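Local atomic coordinates of phosphoribosylaminoimidazole-succinocarboxamide synthase (Pyrococcus horikoshii, PDB entry 4O7T), a protein that catalyses the ATP-dependent ligation of L-aspartate to carboxyaminoimidazole ribonucleotide, forming SAICAR, ADP and phosphate in de novo purine biosynthesis. Residues 83-88 / 175-180; 91-96 / 116-121; 169-174 / 197-202. One frame throughout, in Å; residues are numbered along the deposited sequence. Where two conformers were deposited one is given.

Interaction 1 (83-88 / 175-180); sequences LDMYPL and KLEFGK. With ADP (adenosine-5'-diphosphate), chain C; TMP (thymidine-5'-phosphate), chain B.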
loop_
_atom_site.group_PDB
_atom_site.type_symbol
_atom_site.label_atom_id
_atom_site.label_comp_id
_atom_site.label_asym_id
_atom_site.label_seq_id
_atom_site.Cartn_x
_atom_site.Cartn_y
_atom_site.Cartn_z
ATOM N N LEU A 83 -13.459 8.732 21.523
ATOM C CA LEU A 83 -12.676 9.466 20.536
ATOM C C LEU A 83 -13.359 9.475 19.187
ATOM O O LEU A 83 -14.198 8.624 18.902
ATOM C CB LEU A 83 -11.299 8.829 20.368
ATOM C CG LEU A 83 -10.396 8.701 21.590
ATOM C CD1 LEU A 83 -9.247 7.751 21.275
ATOM C CD2 LEU A 83 -9.894 10.064 22.061
ATOM N N ASP A 84 -13.005 10.467 18.378
ATOM C CA ASP A 84 -13.338 10.466 16.971
ATOM C C ASP A 84 -12.307 9.569 16.271
ATOM O O ASP A 84 -11.170 9.985 16.034
ATOM C CB ASP A 84 -13.270 11.894 16.447
ATOM C CG ASP A 84 -13.625 11.993 14.994
ATOM O OD1 ASP A 84 -14.310 11.084 14.483
ATOM O OD2 ASP A 84 -13.209 12.985 14.372
ATOM N N MET A 85 -12.696 8.331 15.972
ATOM C CA MET A 85 -11.754 7.339 15.426
ATOM C C MET A 85 -11.311 7.605 14.005
ATOM O O MET A 85 -12.109 7.969 13.154
ATOM C CB MET A 85 -12.317 5.915 15.512
ATOM C CG MET A 85 -12.568 5.419 16.932
ATOM S SD MET A 85 -11.099 5.271 17.976
ATOM C CE MET A 85 -10.178 4.001 17.092
ATOM N N TYR A 86 -10.020 7.425 13.754
ATOM C CA TYR A 86 -9.526 7.359 12.378
ATOM C C TYR A 86 -9.944 6.010 11.821
ATOM O O TYR A 86 -9.881 5.011 12.525
ATOM C CB TYR A 86 -8.010 7.473 12.339
ATOM C CG TYR A 86 -7.504 8.848 12.679
ATOM C CD1 TYR A 86 -7.582 9.878 11.742
ATOM C CD2 TYR A 86 -6.940 9.119 13.919
ATOM C CE1 TYR A 86 -7.111 11.143 12.023
ATOM C CE2 TYR A 86 -6.459 10.392 14.211
ATOM C CZ TYR A 86 -6.547 11.401 13.257
ATOM O OH TYR A 86 -6.090 12.681 13.506
ATOM N N PRO A 87 -10.372 5.969 10.551
ATOM C CA PRO A 87 -10.714 4.671 9.968
ATOM C C PRO A 87 -9.454 3.904 9.491
ATOM O O PRO A 87 -9.333 3.574 8.297
ATOM C CB PRO A 87 -11.641 5.056 8.799
ATOM C CG PRO A 87 -11.166 6.417 8.383
ATOM C CD PRO A 87 -10.658 7.098 9.637
ATOM N N LEU A 88 -8.535 3.626 10.419
ATOM C CA LEU A 88 -7.263 2.965 10.101
ATOM C C LEU A 88 -6.924 1.811 11.030
ATOM O O LEU A 88 -7.254 1.817 12.229
ATOM C CB LEU A 88 -6.086 3.967 10.139
ATOM C CG LEU A 88 -6.102 5.187 9.195
ATOM C CD1 LEU A 88 -5.018 6.184 9.600
ATOM C CD2 LEU A 88 -5.948 4.763 7.744
ATOM N N LYS A 175 -1.023 -4.629 15.516
ATOM C CA LYS A 175 -1.955 -3.667 14.939
ATOM C C LYS A 175 -2.429 -2.665 15.998
ATOM O O LYS A 175 -2.840 -3.058 17.110
ATOM C CB LYS A 175 -3.154 -4.395 14.314
ATOM C CG LYS A 175 -4.143 -3.475 13.575
ATOM C CD LYS A 175 -5.268 -2.936 14.472
ATOM C CE LYS A 175 -6.294 -4.028 14.850
ATOM N NZ LYS A 175 -7.224 -3.584 15.935
ATOM N N LEU A 176 -2.386 -1.377 15.637
ATOM C CA LEU A 176 -2.926 -0.312 16.477
ATOM C C LEU A 176 -4.059 0.458 15.804
ATOM O O LEU A 176 -4.173 0.490 14.568
ATOM C CB LEU A 176 -1.838 0.705 16.830
ATOM C CG LEU A 176 -0.562 0.222 17.507
ATOM C CD1 LEU A 176 0.380 1.410 17.690
ATOM C CD2 LEU A 176 -0.861 -0.476 18.832
ATOM N N GLU A 177 -4.872 1.122 16.621
ATOM C CA GLU A 177 -5.863 2.042 16.089
ATOM C C GLU A 177 -5.826 3.337 16.898
ATOM O O GLU A 177 -5.381 3.354 18.059
ATOM C CB GLU A 177 -7.245 1.410 16.142
ATOM C CG GLU A 177 -7.363 0.123 15.330
ATOM C CD GLU A 177 -8.784 -0.409 15.253
ATOM O OE1 GLU A 177 -9.736 0.345 15.496
ATOM O OE2 GLU A 177 -8.942 -1.588 14.928
ATOM N N PHE A 178 -6.294 4.413 16.277
ATOM C CA PHE A 178 -6.152 5.750 16.839
ATOM C C PHE A 178 -7.416 6.571 16.646
ATOM O O PHE A 178 -8.157 6.388 15.670
ATOM C CB PHE A 178 -5.022 6.508 16.145
ATOM C CG PHE A 178 -3.654 5.979 16.436
ATOM C CD1 PHE A 178 -2.902 6.507 17.482
ATOM C CD2 PHE A 178 -3.101 4.962 15.647
ATOM C CE1 PHE A 178 -1.619 6.039 17.745
ATOM C CE2 PHE A 178 -1.816 4.484 15.907
ATOM C CZ PHE A 178 -1.083 5.021 16.956
ATOM N N GLY A 179 -7.602 7.532 17.546
ATOM C CA GLY A 179 -8.658 8.510 17.407
ATOM C C GLY A 179 -8.186 9.890 17.840
ATOM O O GLY A 179 -7.092 10.057 18.401
ATOM N N LYS A 180 -9.035 10.874 17.597
ATOM C CA LYS A 180 -8.732 12.248 17.946
ATOM C C LYS A 180 -9.579 12.626 19.160
ATOM O O LYS A 180 -10.761 12.302 19.197
ATOM C CB LYS A 180 -9.042 13.138 16.739
ATOM C CG LYS A 180 -8.225 14.411 16.686
ATOM C CD LYS A 180 -7.963 14.889 15.253
ATOM C CE LYS A 180 -9.238 15.173 14.487
ATOM N NZ LYS A 180 -8.918 15.615 13.097
HETATM P PB ADP C . -11.882 -3.657 16.004
HETATM O O1B ADP C . -11.280 -2.295 16.238
HETATM O O2B ADP C . -10.917 -4.810 16.081
HETATM O O3B ADP C . -12.818 -3.686 14.821
HETATM P PA ADP C . -14.389 -4.292 17.225
HETATM O O1A ADP C . -14.896 -4.292 15.797
HETATM O O2A ADP C . -14.592 -5.516 18.089
HETATM O O3A ADP C . -12.819 -3.904 17.292
HETATM O "O5'" ADP C . -15.102 -3.047 17.963
HETATM C "C5'" ADP C . -14.386 -1.917 18.461
HETATM C "C4'" ADP C . -14.783 -0.655 17.699
HETATM O "O4'" ADP C . -14.706 0.466 18.586
HETATM C "C3'" ADP C . -13.818 -0.355 16.564
HETATM O "O3'" ADP C . -14.542 0.234 15.479
HETATM C "C2'" ADP C . -12.856 0.661 17.156
HETATM O "O2'" ADP C . -12.303 1.548 16.185
HETATM C "C1'" ADP C . -13.753 1.425 18.109
HETATM N N9 ADP C . -13.004 2.074 19.223
HETATM C C8 ADP C . -11.934 1.592 19.887
HETATM N N7 ADP C . -11.519 2.468 20.836
HETATM C C5 ADP C . -12.343 3.537 20.796
HETATM C C6 ADP C . -12.486 4.831 21.513
HETATM N N6 ADP C . -11.650 5.171 22.509
HETATM N N1 ADP C . -13.487 5.669 21.136
HETATM C C2 ADP C . -14.343 5.361 20.146
HETATM N N3 ADP C . -14.274 4.207 19.459
HETATM C C4 ADP C . -13.320 3.273 19.727
HETATM P P TMP B . -1.283 -9.567 8.881
HETATM O O1P TMP B . -2.549 -10.333 8.738
HETATM O O2P TMP B . -1.264 -8.305 8.039
HETATM O O3P TMP B . -0.004 -10.371 8.851
HETATM O "O5'" TMP B . -1.381 -9.068 10.404
HETATM C "C5'" TMP B . -0.408 -8.191 10.988
HETATM C "C4'" TMP B . -0.713 -7.988 12.468
HETATM O "O4'" TMP B . -1.912 -7.220 12.631
HETATM C "C3'" TMP B . -0.925 -9.293 13.240
HETATM O "O3'" TMP B . -0.238 -9.167 14.475
HETATM C "C2'" TMP B . -2.379 -9.352 13.619
HETATM C "C1'" TMP B . -2.874 -7.922 13.436
HETATM N N1 TMP B . -4.208 -7.894 12.817
HETATM C C2 TMP B . -5.329 -7.466 13.581
HETATM O O2 TMP B . -5.169 -7.133 14.771
HETATM N N3 TMP B . -6.567 -7.417 13.047
HETATM C C4 TMP B . -6.770 -7.787 11.767
HETATM O O4 TMP B . -7.921 -7.759 11.273
HETATM C C5 TMP B . -5.621 -8.234 10.929
HETATM C C5M TMP B . -5.804 -8.655 9.486
HETATM C C6 TMP B . -4.364 -8.268 11.522
HETATM O O HOH W 1 -7.445 4.167 13.750
#
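The short antiparallel pairing of Asp-84 with Lys-180 and Met-85 with Gly-179 builds a wall of the ADP pocket. Asp-84 and Lys-180 exchange two backbone hydrogen bonds, and Tyr-86 N continues the pairing to Phe-178 O (2.9 Å). Gly-179 lies where a CB would collide with that of Leu-83 and crowd the sulfur of Met-85. The Met-85 chain, bent at chi2 and chi3 (-63° and -64°), brings SD to 3.5 Å from ADP C4 and sets CE against Phe-178 O at 3.4 Å. Leu-83 N donates to ADP N1 (3.1 Å), a bond that reads the adenine edge. On the ribose side, Glu-177 OE1 accepts from ADP O2' at 2.9 Å, while its OE2 forms a salt bridge with Lys-175 NZ (2.8 Å), an ammonium that Asp-190 also holds. Were Glu-177 replaced by an alanine, the ribose hydroxyl would probably lose this acceptor and Lys-175 one of the carboxylates that fix it. Tyr-86 lays its ring edge by Phe-178 O, and Glu-145 holds both its hydroxyl and the Lys-180 ammonium. This strand pair thus contributes two of the bonds that hold ADP, a backbone N-H at the base and a carboxylate at the sugar, alongside others elsewhere.

Interaction 2 (91-96 / 116-121); sequences VVRNVV and IVELYY. With TMP (thymidine-5'-phosphate), chain B.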
loop_
_atom_site.group_PDB
_atom_site.type_symbol
_atom_site.label_atom_id
_atom_site.label_comp_id
_atom_site.label_asym_id
_atom_site.label_seq_id
_atom_site.Cartn_x
_atom_site.Cartn_y
_atom_site.Cartn_z
ATOM N N VAL A 91 -0.265 -1.007 11.242
ATOM C CA VAL A 91 0.441 -2.226 11.551
ATOM C C VAL A 91 1.944 -1.944 11.575
ATOM O O VAL A 91 2.510 -1.395 10.616
ATOM C CB VAL A 91 0.096 -3.373 10.556
ATOM C CG1 VAL A 91 0.966 -4.607 10.822
ATOM C CG2 VAL A 91 -1.379 -3.740 10.624
ATOM N N VAL A 92 2.586 -2.319 12.681
ATOM C CA VAL A 92 4.038 -2.216 12.784
ATOM C C VAL A 92 4.650 -3.623 12.756
ATOM O O VAL A 92 4.154 -4.534 13.425
ATOM C CB VAL A 92 4.481 -1.463 14.058
ATOM C CG1 VAL A 92 5.992 -1.244 14.036
ATOM C CG2 VAL A 92 3.749 -0.130 14.185
ATOM N N ARG A 93 5.711 -3.794 11.966
ATOM C CA ARG A 93 6.282 -5.124 11.717
ATOM C C ARG A 93 7.807 -5.128 11.900
ATOM O O ARG A 93 8.506 -4.293 11.320
ATOM C CB ARG A 93 5.883 -5.618 10.312
ATOM C CG ARG A 93 4.461 -5.213 9.870
ATOM C CD ARG A 93 4.047 -5.776 8.502
ATOM N NE ARG A 93 3.687 -7.182 8.604
ATOM C CZ ARG A 93 2.477 -7.711 8.410
ATOM N NH1 ARG A 93 1.435 -6.966 8.017
ATOM N NH2 ARG A 93 2.327 -9.029 8.598
ATOM N N ASN A 94 8.298 -6.069 12.709
ATOM C CA ASN A 94 9.731 -6.226 13.013
ATOM C C ASN A 94 10.324 -7.472 12.367
ATOM O O ASN A 94 11.481 -7.469 11.945
ATOM C CB ASN A 94 9.948 -6.293 14.529
ATOM C CG ASN A 94 9.444 -5.047 15.241
ATOM O OD1 ASN A 94 9.823 -3.931 14.881
ATOM N ND2 ASN A 94 8.581 -5.227 16.250
ATOM N N VAL A 95 9.508 -8.525 12.290
ATOM C CA VAL A 95 9.923 -9.832 11.805
ATOM C C VAL A 95 8.899 -10.249 10.744
ATOM O O VAL A 95 7.698 -10.039 10.946
ATOM C CB VAL A 95 9.961 -10.845 12.982
ATOM C CG1 VAL A 95 10.116 -12.267 12.489
ATOM C CG2 VAL A 95 11.086 -10.486 13.953
ATOM N N VAL A 96 9.359 -10.785 9.610
ATOM C CA VAL A 96 8.443 -11.209 8.538
ATOM C C VAL A 96 7.505 -12.332 8.975
ATOM O O VAL A 96 7.936 -13.386 9.477
ATOM C CB VAL A 96 9.176 -11.614 7.240
ATOM C CG1 VAL A 96 8.195 -12.108 6.196
ATOM C CG2 VAL A 96 9.973 -10.448 6.686
ATOM N N ILE A 116 8.710 -1.894 9.646
ATOM C CA ILE A 116 7.809 -1.484 8.566
ATOM C C ILE A 116 6.469 -1.031 9.160
ATOM O O ILE A 116 5.915 -1.703 10.026
ATOM C CB ILE A 116 7.556 -2.647 7.591
ATOM C CG1 ILE A 116 8.814 -2.913 6.765
ATOM C CG2 ILE A 116 6.350 -2.355 6.694
ATOM C CD1 ILE A 116 8.729 -4.175 5.928
ATOM N N VAL A 117 5.962 0.111 8.707
ATOM C CA VAL A 117 4.628 0.572 9.121
ATOM C C VAL A 117 3.721 0.442 7.911
ATOM O O VAL A 117 4.071 0.897 6.822
ATOM C CB VAL A 117 4.631 2.039 9.624
ATOM C CG1 VAL A 117 3.269 2.413 10.197
ATOM C CG2 VAL A 117 5.702 2.229 10.693
ATOM N N GLU A 118 2.586 -0.220 8.094
ATOM C CA GLU A 118 1.576 -0.363 7.040
ATOM C C GLU A 118 0.258 0.281 7.497
ATOM O O GLU A 118 -0.110 0.190 8.671
ATOM C CB GLU A 118 1.335 -1.843 6.706
ATOM C CG GLU A 118 2.580 -2.604 6.235
ATOM C CD GLU A 118 2.329 -4.095 6.016
ATOM O OE1 GLU A 118 1.351 -4.653 6.582
ATOM O OE2 GLU A 118 3.123 -4.732 5.278
ATOM N N LEU A 119 -0.427 0.937 6.569
ATOM C CA LEU A 119 -1.736 1.518 6.828
ATOM C C LEU A 119 -2.801 0.698 6.123
ATOM O O LEU A 119 -2.649 0.370 4.936
ATOM C CB LEU A 119 -1.798 2.963 6.329
ATOM C CG LEU A 119 -0.732 3.904 6.897
ATOM C CD1 LEU A 119 -0.735 5.232 6.150
ATOM C CD2 LEU A 119 -0.925 4.102 8.403
ATOM N N TYR A 120 -3.866 0.371 6.855
ATOM C CA TYR A 120 -5.025 -0.310 6.286
ATOM C C TYR A 120 -6.275 0.510 6.535
ATOM O O TYR A 120 -6.488 1.019 7.633
ATOM C CB TYR A 120 -5.195 -1.696 6.897
ATOM C CG TYR A 120 -4.088 -2.643 6.507
ATOM C CD1 TYR A 120 -4.202 -3.444 5.370
ATOM C CD2 TYR A 120 -2.919 -2.723 7.268
ATOM C CE1 TYR A 120 -3.186 -4.320 5.012
ATOM C CE2 TYR A 120 -1.888 -3.589 6.914
ATOM C CZ TYR A 120 -2.029 -4.389 5.791
ATOM O OH TYR A 120 -1.004 -5.253 5.449
ATOM N N TYR A 121 -7.091 0.643 5.504
ATOM C CA TYR A 121 -8.328 1.391 5.606
ATOM C C TYR A 121 -9.405 0.473 6.211
ATOM O O TYR A 121 -9.709 -0.577 5.653
ATOM C CB TYR A 121 -8.709 1.904 4.218
ATOM C CG TYR A 121 -10.087 2.547 4.098
ATOM C CD1 TYR A 121 -10.609 3.337 5.127
ATOM C CD2 TYR A 121 -10.850 2.388 2.935
ATOM C CE1 TYR A 121 -11.851 3.948 5.004
ATOM C CE2 TYR A 121 -12.095 2.994 2.809
ATOM C CZ TYR A 121 -12.582 3.761 3.850
ATOM O OH TYR A 121 -13.793 4.357 3.741
HETATM P P TMP B . -1.283 -9.567 8.881
HETATM O O1P TMP B . -2.549 -10.333 8.738
HETATM O O2P TMP B . -1.264 -8.305 8.039
HETATM O O3P TMP B . -0.004 -10.371 8.851
HETATM O "O5'" TMP B . -1.381 -9.068 10.404
HETATM C "C5'" TMP B . -0.408 -8.191 10.988
HETATM C "C4'" TMP B . -0.713 -7.988 12.468
HETATM O "O4'" TMP B . -1.912 -7.220 12.631
HETATM C "C3'" TMP B . -0.925 -9.293 13.240
HETATM O "O3'" TMP B . -0.238 -9.167 14.475
HETATM C "C2'" TMP B . -2.379 -9.352 13.619
HETATM C "C1'" TMP B . -2.874 -7.922 13.436
HETATM N N1 TMP B . -4.208 -7.894 12.817
HETATM C C2 TMP B . -5.329 -7.466 13.581
HETATM O O2 TMP B . -5.169 -7.133 14.771
HETATM N N3 TMP B . -6.567 -7.417 13.047
HETATM C C4 TMP B . -6.770 -7.787 11.767
HETATM O O4 TMP B . -7.921 -7.759 11.273
HETATM C C5 TMP B . -5.621 -8.234 10.929
HETATM C C5M TMP B . -5.804 -8.655 9.486
HETATM C C6 TMP B . -4.364 -8.268 11.522
#
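Arg-93 meets Ile-116 and Glu-118 in succession as its side chain runs from one strand toward the phosphate of TMP. Arg-93 CB stands 3.9 Å from Ile-116 O, the same carbonyl that accepts from Arg-93 N, and CG stays beside it. Arg-93 CD then reaches the carboxylate, 3.5 Å from Glu-118 CD. Two torsions set this path: chi1 of -36° keeps CG near the backbone N, and a bend at chi3 (77°) swings the guanidinium across the end of Glu-118, their planes 54° apart. At the tip the two terminal nitrogens divide the work. Arg-93 NH1 makes a salt bridge with Glu-118 OE1 at 2.7 Å and also donates, within the guanidinium plane, to TMP O2P at 3.0 Å; Arg-93 NH2 donates to TMP O3P at 2.7 Å.

Beneath these side chains lies a regular antiparallel strand pair. Val-91 with Glu-118 and Arg-93 with Ile-116 are hydrogen-bonded pairs, each joined by two backbone bonds, and Val-92 faces Val-117 in the non-hydrogen-bonded pair between them. Arg-93 and Glu-118 share the sheet face turned to the ligand, whereas Val-92 and Val-117 turn the other way, onto helix 143-165.

Glu-118 OE1 is gripped twice, since Tyr-120 OH also donates to it, at 2.7 Å. The tyrosine and the arginine reach this oxygen from opposite faces of the carboxylate plane, which probably limits its rotation and in turn positions the guanidinium for the phosphate. Val-91 uses both branches: CG2 rests on Tyr-120 CE2 at 3.7 Å, and CG1 approaches TMP C5' at 3.8 Å. Of the second subunit, His-135 packs on Ile-116 and Glu-118, and Asn-132 donates through ND2 to Val-117 O.

Interaction 3 (169-174 / 197-202); sequences IILVDF and CRFWDA. With TMP (thymidine-5'-phosphate), chain B.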
loop_
_atom_site.group_PDB
_atom_site.type_symbol
_atom_site.label_atom_id
_atom_site.label_comp_id
_atom_site.label_asym_id
_atom_site.label_seq_id
_atom_site.Cartn_x
_atom_site.Cartn_y
_atom_site.Cartn_z
ATOM N N ILE A 169 10.254 -12.689 24.882
ATOM C CA ILE A 169 9.214 -12.660 23.861
ATOM C C ILE A 169 9.627 -11.703 22.757
ATOM O O ILE A 169 9.963 -10.543 23.022
ATOM C CB ILE A 169 7.849 -12.263 24.454
ATOM C CG1 ILE A 169 7.369 -13.363 25.405
ATOM C CG2 ILE A 169 6.816 -12.044 23.356
ATOM C CD1 ILE A 169 6.571 -12.842 26.578
ATOM N N ILE A 170 9.618 -12.215 21.526
ATOM C CA ILE A 170 9.829 -11.411 20.331
ATOM C C ILE A 170 8.511 -10.793 19.880
ATOM O O ILE A 170 7.540 -11.503 19.630
ATOM C CB ILE A 170 10.414 -12.255 19.180
ATOM C CG1 ILE A 170 11.807 -12.783 19.567
ATOM C CG2 ILE A 170 10.479 -11.442 17.891
ATOM C CD1 ILE A 170 12.303 -13.892 18.661
ATOM N N LEU A 171 8.476 -9.469 19.798
ATOM C CA LEU A 171 7.336 -8.778 19.203
ATOM C C LEU A 171 7.509 -8.780 17.680
ATOM O O LEU A 171 8.295 -8.013 17.122
ATOM C CB LEU A 171 7.205 -7.356 19.752
ATOM C CG LEU A 171 6.060 -6.499 19.183
ATOM C CD1 LEU A 171 4.690 -7.088 19.491
ATOM C CD2 LEU A 171 6.182 -5.090 19.732
ATOM N N VAL A 172 6.776 -9.668 17.023
ATOM C CA VAL A 172 6.934 -9.925 15.593
ATOM C C VAL A 172 6.298 -8.783 14.774
ATOM O O VAL A 172 6.956 -8.178 13.908
ATOM C CB VAL A 172 6.332 -11.308 15.268
ATOM C CG1 VAL A 172 6.121 -11.530 13.772
ATOM C CG2 VAL A 172 7.215 -12.388 15.885
ATOM N N ASP A 173 5.025 -8.501 15.074
ATOM C CA ASP A 173 4.255 -7.425 14.433
ATOM C C ASP A 173 3.025 -7.168 15.288
ATOM O O ASP A 173 2.771 -7.933 16.218
ATOM C CB ASP A 173 3.901 -7.736 12.954
ATOM C CG ASP A 173 3.084 -9.034 12.772
ATOM O OD1 ASP A 173 2.221 -9.350 13.596
ATOM O OD2 ASP A 173 3.292 -9.736 11.769
ATOM N N PHE A 174 2.280 -6.094 15.008
ATOM C CA PHE A 174 1.068 -5.785 15.788
ATOM C C PHE A 174 0.241 -4.701 15.134
ATOM O O PHE A 174 0.742 -3.934 14.321
ATOM C CB PHE A 174 1.409 -5.388 17.249
ATOM C CG PHE A 174 2.233 -4.129 17.373
ATOM C CD1 PHE A 174 1.619 -2.897 17.613
ATOM C CD2 PHE A 174 3.616 -4.173 17.265
ATOM C CE1 PHE A 174 2.368 -1.734 17.732
ATOM C CE2 PHE A 174 4.379 -3.014 17.389
ATOM C CZ PHE A 174 3.752 -1.786 17.616
ATOM N N CYS A 197 -1.530 -8.744 18.176
ATOM C CA CYS A 197 -0.062 -8.800 18.070
ATOM C C CYS A 197 0.387 -10.212 17.720
ATOM O O CYS A 197 -0.337 -11.183 17.969
ATOM C CB CYS A 197 0.622 -8.435 19.397
ATOM S SG CYS A 197 0.094 -6.918 20.236
ATOM N N ARG A 198 1.586 -10.319 17.157
ATOM C CA ARG A 198 2.287 -11.595 17.098
ATOM C C ARG A 198 3.388 -11.622 18.169
ATOM O O ARG A 198 4.226 -10.714 18.239
ATOM C CB ARG A 198 2.827 -11.898 15.687
ATOM C CG ARG A 198 1.732 -12.316 14.692
ATOM C CD ARG A 198 2.285 -12.860 13.380
ATOM N NE ARG A 198 1.196 -13.330 12.512
ATOM C CZ ARG A 198 0.684 -12.636 11.498
ATOM N NH1 ARG A 198 1.179 -11.449 11.160
ATOM N NH2 ARG A 198 -0.306 -13.146 10.786
ATOM N N PHE A 199 3.335 -12.647 19.019
ATOM C CA PHE A 199 4.309 -12.864 20.083
ATOM C C PHE A 199 4.966 -14.237 19.886
ATOM O O PHE A 199 4.282 -15.260 19.932
ATOM C CB PHE A 199 3.636 -12.857 21.461
ATOM C CG PHE A 199 2.928 -11.564 21.827
ATOM C CD1 PHE A 199 3.588 -10.331 21.788
ATOM C CD2 PHE A 199 1.607 -11.594 22.282
ATOM C CE1 PHE A 199 2.934 -9.159 22.162
ATOM C CE2 PHE A 199 0.954 -10.424 22.666
ATOM C CZ PHE A 199 1.615 -9.205 22.609
ATOM N N TRP A 200 6.282 -14.265 19.676
ATOM C CA TRP A 200 7.017 -15.531 19.574
ATOM C C TRP A 200 7.914 -15.753 20.756
ATOM O O TRP A 200 8.556 -14.812 21.239
ATOM C CB TRP A 200 7.880 -15.581 18.321
ATOM C CG TRP A 200 7.131 -15.672 17.019
ATOM C CD1 TRP A 200 5.751 -15.746 16.829
ATOM C CD2 TRP A 200 7.709 -15.734 15.670
ATOM N NE1 TRP A 200 5.447 -15.812 15.502
ATOM C CE2 TRP A 200 6.573 -15.814 14.746
ATOM C CE3 TRP A 200 9.000 -15.704 15.155
ATOM C CZ2 TRP A 200 6.747 -15.883 13.367
ATOM C CZ3 TRP A 200 9.165 -15.776 13.761
ATOM C CH2 TRP A 200 8.063 -15.855 12.888
ATOM N N ASP A 201 8.003 -16.998 21.224
ATOM C CA ASP A 201 9.015 -17.314 22.234
ATOM C C ASP A 201 10.391 -17.096 21.604
ATOM O O ASP A 201 10.624 -17.541 20.485
ATOM C CB ASP A 201 8.899 -18.747 22.733
ATOM C CG ASP A 201 10.007 -19.098 23.701
ATOM O OD1 ASP A 201 9.905 -18.704 24.875
ATOM O OD2 ASP A 201 10.999 -19.726 23.269
ATOM N N ALA A 202 11.286 -16.413 22.324
ATOM C CA ALA A 202 12.603 -16.030 21.788
ATOM C C ALA A 202 13.456 -17.244 21.405
ATOM O O ALA A 202 14.257 -17.185 20.460
ATOM C CB ALA A 202 13.351 -15.136 22.777
HETATM P P TMP B . -1.283 -9.567 8.881
HETATM O O1P TMP B . -2.549 -10.333 8.738
HETATM O O2P TMP B . -1.264 -8.305 8.039
HETATM O O3P TMP B . -0.004 -10.371 8.851
HETATM O "O5'" TMP B . -1.381 -9.068 10.404
HETATM C "C5'" TMP B . -0.408 -8.191 10.988
HETATM C "C4'" TMP B . -0.713 -7.988 12.468
HETATM O "O4'" TMP B . -1.912 -7.220 12.631
HETATM C "C3'" TMP B . -0.925 -9.293 13.240
HETATM O "O3'" TMP B . -0.238 -9.167 14.475
HETATM C "C2'" TMP B . -2.379 -9.352 13.619
HETATM C "C1'" TMP B . -2.874 -7.922 13.436
HETATM N N1 TMP B . -4.208 -7.894 12.817
HETATM C C2 TMP B . -5.329 -7.466 13.581
HETATM O O2 TMP B . -5.169 -7.133 14.771
HETATM N N3 TMP B . -6.567 -7.417 13.047
HETATM C C4 TMP B . -6.770 -7.787 11.767
HETATM O O4 TMP B . -7.921 -7.759 11.273
HETATM C C5 TMP B . -5.621 -8.234 10.929
HETATM C C5M TMP B . -5.804 -8.655 9.486
HETATM C C6 TMP B . -4.364 -8.268 11.522
#
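Backbone bonds first join strand 169-174 to strand 197-201: Ile-170 and Trp-200 form a hydrogen-bonded antiparallel pair, with Ile-170 N to Trp-200 O at 2.8 Å. Further along, Val-172 and Asp-173 together stand opposite the single residue Arg-198, a beta bulge. Val-172 N donates to Arg-198 O, and Arg-198 N in return to Asp-173 O (2.8 Å).

The charged contact lies beside this bulge. Asp-173 OD2 receives Arg-198 NH1 at 2.8 Å on its syn side; the oxygen lies in the guanidinium plane, although carboxylate and guanidinium are turned 69° from each other. With chi1 at 58°, Asp-173 CG sits between the backbone N and the carbonyl carbon, which turns the carboxylate across the arginine chain. Both groups also hold TMP: Asp-173 OD1 accepts from TMP O3' at 2.6 Å, and Arg-198 NH1 donates to TMP O3P at 2.8 Å. One acid thus binds the sugar hydroxyl and braces the arginine that binds the phosphate. Asp-211 secures the same guanidinium through NE.

Among apolar contacts, Val-172 CG2 presses onto one face of Trp-200 in a CH-pi contact, 3.4 Å from the centroid of the five-membered ring and only 14° off its normal. On the other sheet face Leu-171 lies side by side with Phe-199, Leu-171 CD1 being 3.8 Å from Phe-199 CE1. Ile-169 CG2 packs against Phe-199 CB. Phe-174 CB touches Cys-197 SG at 3.6 Å.

This latter face is covered by helices: Leu-171, Phe-174 and Phe-199 meet helix 143-165, and Ile-169 and Phe-199 meet helix 220-232, while strand 84-93 flanks 169-174 along its other edge.

Interactions 1, 2 and 3 join successive strands of one antiparallel sheet, in the order 111-121, 84-93, 169-180, 197-201. Interactions 2 and 3 lie about 13 Å apart between centres and are stitched together by probable hydrogen bonds, Asn-94 N to Val-172 O at 2.8 Å and Val-92 O to Phe-174 N at 2.9 Å. The centre of interaction 1 lies about 15 Å from that of interaction 2 and about 23 Å from that of interaction 3. It carries the ADP end of the site; the other two bind the TMP phosphate, TMP probably marking the place of the ribonucleotide substrate. Lys-175 of interaction 1 bridges these regions, its CE 3.3 Å from TMP O2. A bound aspartate lies about 7 Å from the Arg-198 side chain.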